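Long-range contact in GrgF (Penicillium sp. sh18, PDB 6LZH), which transfers and fuses polyketide chains in the biosynthesis of gregatin A, a fungal polyketide with an alkylated furanone core: residues R149-R161 with I207-N219. Sequence-based numbering, arbitrary orientation.
Sequences RRQPILELAMHDR and ISVQTYYKSLSWN. With NA (sodium ion), chain D.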
# COMPACT_ATOMS: atom_id res chain seq x y z
N ARG A 149 3.86 18.34 -10.09
CA ARG A 149 5.08 18.45 -9.31
C ARG A 149 5.36 17.17 -8.53
O ARG A 149 6.13 17.18 -7.56
CB ARG A 149 5.02 19.66 -8.36
CG ARG A 149 5.90 20.84 -8.80
CD ARG A 149 7.35 20.72 -8.32
NE ARG A 149 7.52 20.97 -6.88
CZ ARG A 149 7.95 20.05 -6.01
NH1 ARG A 149 8.07 20.36 -4.72
NH2 ARG A 149 8.24 18.82 -6.42
N ARG A 150 4.75 16.06 -8.94
CA ARG A 150 5.08 14.77 -8.36
C ARG A 150 6.47 14.30 -8.78
O ARG A 150 7.11 13.54 -8.06
CB ARG A 150 4.04 13.72 -8.78
CG ARG A 150 4.41 13.03 -10.08
CD ARG A 150 3.40 11.98 -10.54
NE ARG A 150 3.74 11.55 -11.90
CZ ARG A 150 3.37 12.19 -13.00
NH1 ARG A 150 3.75 11.73 -14.19
NH2 ARG A 150 2.60 13.28 -12.93
N GLN A 151 6.93 14.74 -9.96
CA GLN A 151 8.15 14.17 -10.54
C GLN A 151 9.38 14.43 -9.68
O GLN A 151 10.14 13.48 -9.43
CB GLN A 151 8.34 14.71 -11.96
CG GLN A 151 7.15 14.47 -12.87
CD GLN A 151 6.21 15.67 -12.95
OE1 GLN A 151 5.63 16.10 -11.94
NE2 GLN A 151 6.06 16.23 -14.15
N PRO A 152 9.65 15.66 -9.22
CA PRO A 152 10.85 15.85 -8.39
C PRO A 152 10.84 15.00 -7.13
O PRO A 152 11.87 14.40 -6.81
CB PRO A 152 10.81 17.35 -8.06
CG PRO A 152 10.00 17.95 -9.14
CD PRO A 152 8.94 16.94 -9.43
N ILE A 153 9.71 14.89 -6.43
CA ILE A 153 9.75 14.15 -5.17
C ILE A 153 9.92 12.66 -5.44
O ILE A 153 10.60 11.96 -4.68
CB ILE A 153 8.51 14.46 -4.31
CG1 ILE A 153 8.44 15.95 -4.01
CG2 ILE A 153 8.58 13.72 -2.98
CD1 ILE A 153 7.19 16.35 -3.26
N LEU A 154 9.34 12.15 -6.52
CA LEU A 154 9.56 10.74 -6.87
C LEU A 154 11.03 10.48 -7.20
O LEU A 154 11.58 9.44 -6.80
CB LEU A 154 8.65 10.33 -8.03
CG LEU A 154 7.17 10.11 -7.67
CD1 LEU A 154 6.34 9.79 -8.92
CD2 LEU A 154 7.05 8.98 -6.64
N GLU A 155 11.68 11.42 -7.89
CA GLU A 155 13.11 11.26 -8.17
C GLU A 155 13.92 11.26 -6.87
O GLU A 155 14.85 10.46 -6.70
CB GLU A 155 13.59 12.37 -9.11
CG GLU A 155 14.93 12.13 -9.78
CD GLU A 155 16.11 12.29 -8.82
OE1 GLU A 155 16.14 13.25 -8.01
OE2 GLU A 155 17.02 11.44 -8.89
N LEU A 156 13.57 12.16 -5.94
CA LEU A 156 14.21 12.17 -4.62
C LEU A 156 14.00 10.85 -3.90
O LEU A 156 14.89 10.37 -3.19
CB LEU A 156 13.66 13.31 -3.76
CG LEU A 156 13.94 14.72 -4.30
CD1 LEU A 156 13.40 15.79 -3.36
CD2 LEU A 156 15.46 14.91 -4.53
N ALA A 157 12.80 10.28 -4.02
CA ALA A 157 12.54 8.99 -3.39
C ALA A 157 13.42 7.89 -3.99
O ALA A 157 13.89 7.00 -3.26
CB ALA A 157 11.05 8.64 -3.50
N MET A 158 13.65 7.91 -5.30
CA MET A 158 14.55 6.91 -5.89
C MET A 158 15.98 7.14 -5.43
O MET A 158 16.70 6.18 -5.13
CB MET A 158 14.49 6.94 -7.42
CG MET A 158 13.15 6.50 -8.06
SD MET A 158 12.51 4.90 -7.51
CE MET A 158 11.32 5.40 -6.26
N HIS A 159 16.41 8.40 -5.36
CA HIS A 159 17.76 8.68 -4.87
C HIS A 159 17.89 8.29 -3.40
O HIS A 159 18.94 7.78 -2.97
CB HIS A 159 18.10 10.15 -5.07
CG HIS A 159 19.47 10.52 -4.59
ND1 HIS A 159 19.69 11.14 -3.38
CD2 HIS A 159 20.68 10.36 -5.16
CE1 HIS A 159 20.99 11.35 -3.22
NE2 HIS A 159 21.61 10.89 -4.29
N ASP A 160 16.84 8.51 -2.61
CA ASP A 160 16.87 8.18 -1.19
C ASP A 160 17.06 6.67 -0.97
O ASP A 160 17.88 6.26 -0.14
CB ASP A 160 15.58 8.67 -0.53
CG ASP A 160 15.55 8.39 0.96
OD1 ASP A 160 16.53 8.76 1.65
OD2 ASP A 160 14.57 7.78 1.42
N ARG A 161 16.31 5.85 -1.71
CA ARG A 161 16.49 4.39 -1.64
C ARG A 161 17.94 4.01 -1.88
O ARG A 161 18.56 3.27 -1.10
CB ARG A 161 15.61 3.68 -2.68
CG ARG A 161 14.12 3.68 -2.44
CD ARG A 161 13.41 2.64 -3.33
NE ARG A 161 13.49 1.29 -2.78
CZ ARG A 161 12.63 0.77 -1.89
NH1 ARG A 161 11.62 1.50 -1.43
NH2 ARG A 161 12.78 -0.47 -1.45
N ILE A 207 9.63 15.63 7.10
CA ILE A 207 8.93 14.40 6.76
C ILE A 207 9.79 13.66 5.74
O ILE A 207 10.45 14.30 4.91
CB ILE A 207 7.51 14.71 6.22
CG1 ILE A 207 6.72 13.42 6.05
CG2 ILE A 207 7.57 15.47 4.92
CD1 ILE A 207 6.03 13.00 7.31
N SER A 208 9.85 12.33 5.84
CA SER A 208 10.67 11.57 4.91
C SER A 208 10.16 11.74 3.49
O SER A 208 8.95 11.86 3.25
CB SER A 208 10.68 10.09 5.27
OG SER A 208 9.43 9.50 4.94
N VAL A 209 11.08 11.75 2.52
CA VAL A 209 10.65 11.78 1.13
C VAL A 209 9.86 10.53 0.77
O VAL A 209 9.05 10.55 -0.16
CB VAL A 209 11.84 11.96 0.15
CG1 VAL A 209 12.63 13.21 0.50
CG2 VAL A 209 12.75 10.74 0.16
N GLN A 210 10.08 9.42 1.48
CA GLN A 210 9.33 8.21 1.16
C GLN A 210 7.85 8.37 1.51
O GLN A 210 7.01 7.64 0.98
CB GLN A 210 9.92 7.01 1.91
CG GLN A 210 11.38 6.72 1.53
CD GLN A 210 11.52 6.40 0.04
OE1 GLN A 210 10.61 5.81 -0.58
NE2 GLN A 210 12.65 6.79 -0.54
N THR A 211 7.53 9.30 2.42
CA THR A 211 6.14 9.55 2.76
C THR A 211 5.32 9.85 1.50
O THR A 211 4.23 9.30 1.32
CB THR A 211 6.04 10.70 3.76
OG1 THR A 211 6.64 10.32 5.01
CG2 THR A 211 4.57 11.09 3.98
N TYR A 212 5.85 10.69 0.61
CA TYR A 212 5.11 11.05 -0.60
C TYR A 212 5.01 9.87 -1.56
O TYR A 212 3.95 9.66 -2.18
CB TYR A 212 5.77 12.25 -1.28
CG TYR A 212 4.96 12.78 -2.46
CD1 TYR A 212 3.94 13.70 -2.26
CD2 TYR A 212 5.19 12.32 -3.75
CE1 TYR A 212 3.17 14.18 -3.34
CE2 TYR A 212 4.43 12.79 -4.83
CZ TYR A 212 3.43 13.72 -4.61
OH TYR A 212 2.68 14.18 -5.68
N TYR A 213 6.08 9.08 -1.69
CA TYR A 213 6.05 7.85 -2.50
C TYR A 213 4.92 6.92 -2.06
O TYR A 213 4.12 6.46 -2.89
CB TYR A 213 7.40 7.13 -2.40
CG TYR A 213 7.45 5.78 -3.12
CD1 TYR A 213 7.00 4.61 -2.51
CD2 TYR A 213 7.96 5.69 -4.42
CE1 TYR A 213 7.05 3.38 -3.18
CE2 TYR A 213 8.00 4.47 -5.09
CZ TYR A 213 7.55 3.32 -4.47
OH TYR A 213 7.62 2.11 -5.13
N LYS A 214 4.84 6.61 -0.77
CA LYS A 214 3.81 5.68 -0.32
C LYS A 214 2.40 6.26 -0.46
O LYS A 214 1.45 5.50 -0.70
CB LYS A 214 4.07 5.27 1.12
CG LYS A 214 5.24 4.31 1.26
CD LYS A 214 5.31 3.72 2.66
CE LYS A 214 6.60 2.92 2.88
NZ LYS A 214 7.78 3.82 3.14
N SER A 215 2.22 7.57 -0.30
CA SER A 215 0.87 8.11 -0.41
C SER A 215 0.35 8.04 -1.84
O SER A 215 -0.87 7.97 -2.03
CB SER A 215 0.80 9.55 0.12
OG SER A 215 1.68 10.42 -0.57
N LEU A 216 1.22 8.03 -2.86
CA LEU A 216 0.71 7.95 -4.22
C LEU A 216 -0.02 6.64 -4.47
O LEU A 216 -0.92 6.59 -5.32
CB LEU A 216 1.83 8.10 -5.25
CG LEU A 216 2.42 9.48 -5.52
CD1 LEU A 216 3.39 9.36 -6.69
CD2 LEU A 216 1.35 10.56 -5.79
N SER A 217 0.34 5.58 -3.73
CA SER A 217 -0.31 4.28 -3.88
C SER A 217 -1.44 4.08 -2.88
O SER A 217 -2.01 2.98 -2.82
CB SER A 217 0.69 3.15 -3.72
OG SER A 217 1.41 3.26 -2.49
N TRP A 218 -1.76 5.10 -2.10
CA TRP A 218 -2.78 5.02 -1.06
C TRP A 218 -3.91 5.97 -1.44
O TRP A 218 -3.70 7.18 -1.54
CB TRP A 218 -2.19 5.38 0.30
CG TRP A 218 -3.16 5.24 1.42
CD1 TRP A 218 -3.85 6.25 2.03
CD2 TRP A 218 -3.56 4.03 2.07
NE1 TRP A 218 -4.67 5.74 3.02
CE2 TRP A 218 -4.50 4.38 3.07
CE3 TRP A 218 -3.21 2.68 1.91
CZ2 TRP A 218 -5.09 3.43 3.90
CZ3 TRP A 218 -3.81 1.73 2.74
CH2 TRP A 218 -4.74 2.12 3.73
N ASN A 219 -5.09 5.42 -1.67
CA ASN A 219 -6.26 6.22 -2.04
C ASN A 219 -7.42 5.73 -1.17
O ASN A 219 -8.01 4.69 -1.47
CB ASN A 219 -6.59 6.09 -3.52
CG ASN A 219 -7.79 6.92 -3.92
OD1 ASN A 219 -8.39 7.62 -3.08
ND2 ASN A 219 -8.16 6.85 -5.19
NA NA D . -2.86 9.17 -1.81
O HOH W 1 10.57 4.18 -2.77
O HOH W 2 -3.18 8.58 -4.13
O HOH W 3 -4.96 10.57 -2.41
O HOH W 4 -3.08 9.94 0.53
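Gln210 carries the polar part of this contact between helices 150-161 and 209-216, both inserted between strands 133-137 and 232-237 of the alpha/beta hydrolase sheet. Gln210 NE2 donates to Ala157 O (3.0 Å), which already accepts from Arg161 N. Gln210 NE2 also donates to the anti lone pair of Asp160 OD2 (2.9 Å, N-H...O angle 163°), with carboxylate and amide nearly coplanar. The Gln210 bend at chi2 (-61°) brings its amide to both acceptors. Gln210 OE1 accepts from a water, 2.7 Å away, that in turn accepts from Arg161 NH1. Asp160 OD2 also has a salt bridge to Arg164, and OD1 accepts from Met171 N. With an alanine in place of Gln210, Ala157 O and Asp160 OD2 would probably lose this shared donor, and the water its acceptor.

Most of the remaining contact is apolar. Ile153 CG2 packs on Tyr212 CB at 3.6 Å, and Leu154 CD2 meets Leu216 CD1 tip to tip. Met158 CE touches Tyr213 CE2 at 3.6 Å. Arg150 CB sits at the Tyr212 ring edge; Tyr212 OH bonds Thr144 O. Beyond, Ser215 O and Trp218 O bind sodium, away from the active site.

The buried Gln210 amide is thus paired at both ends. Arg161 salt bridges to Glu89 and Asp93, and Tyr213 OH bonded to His92, extend the contact to the second subunit.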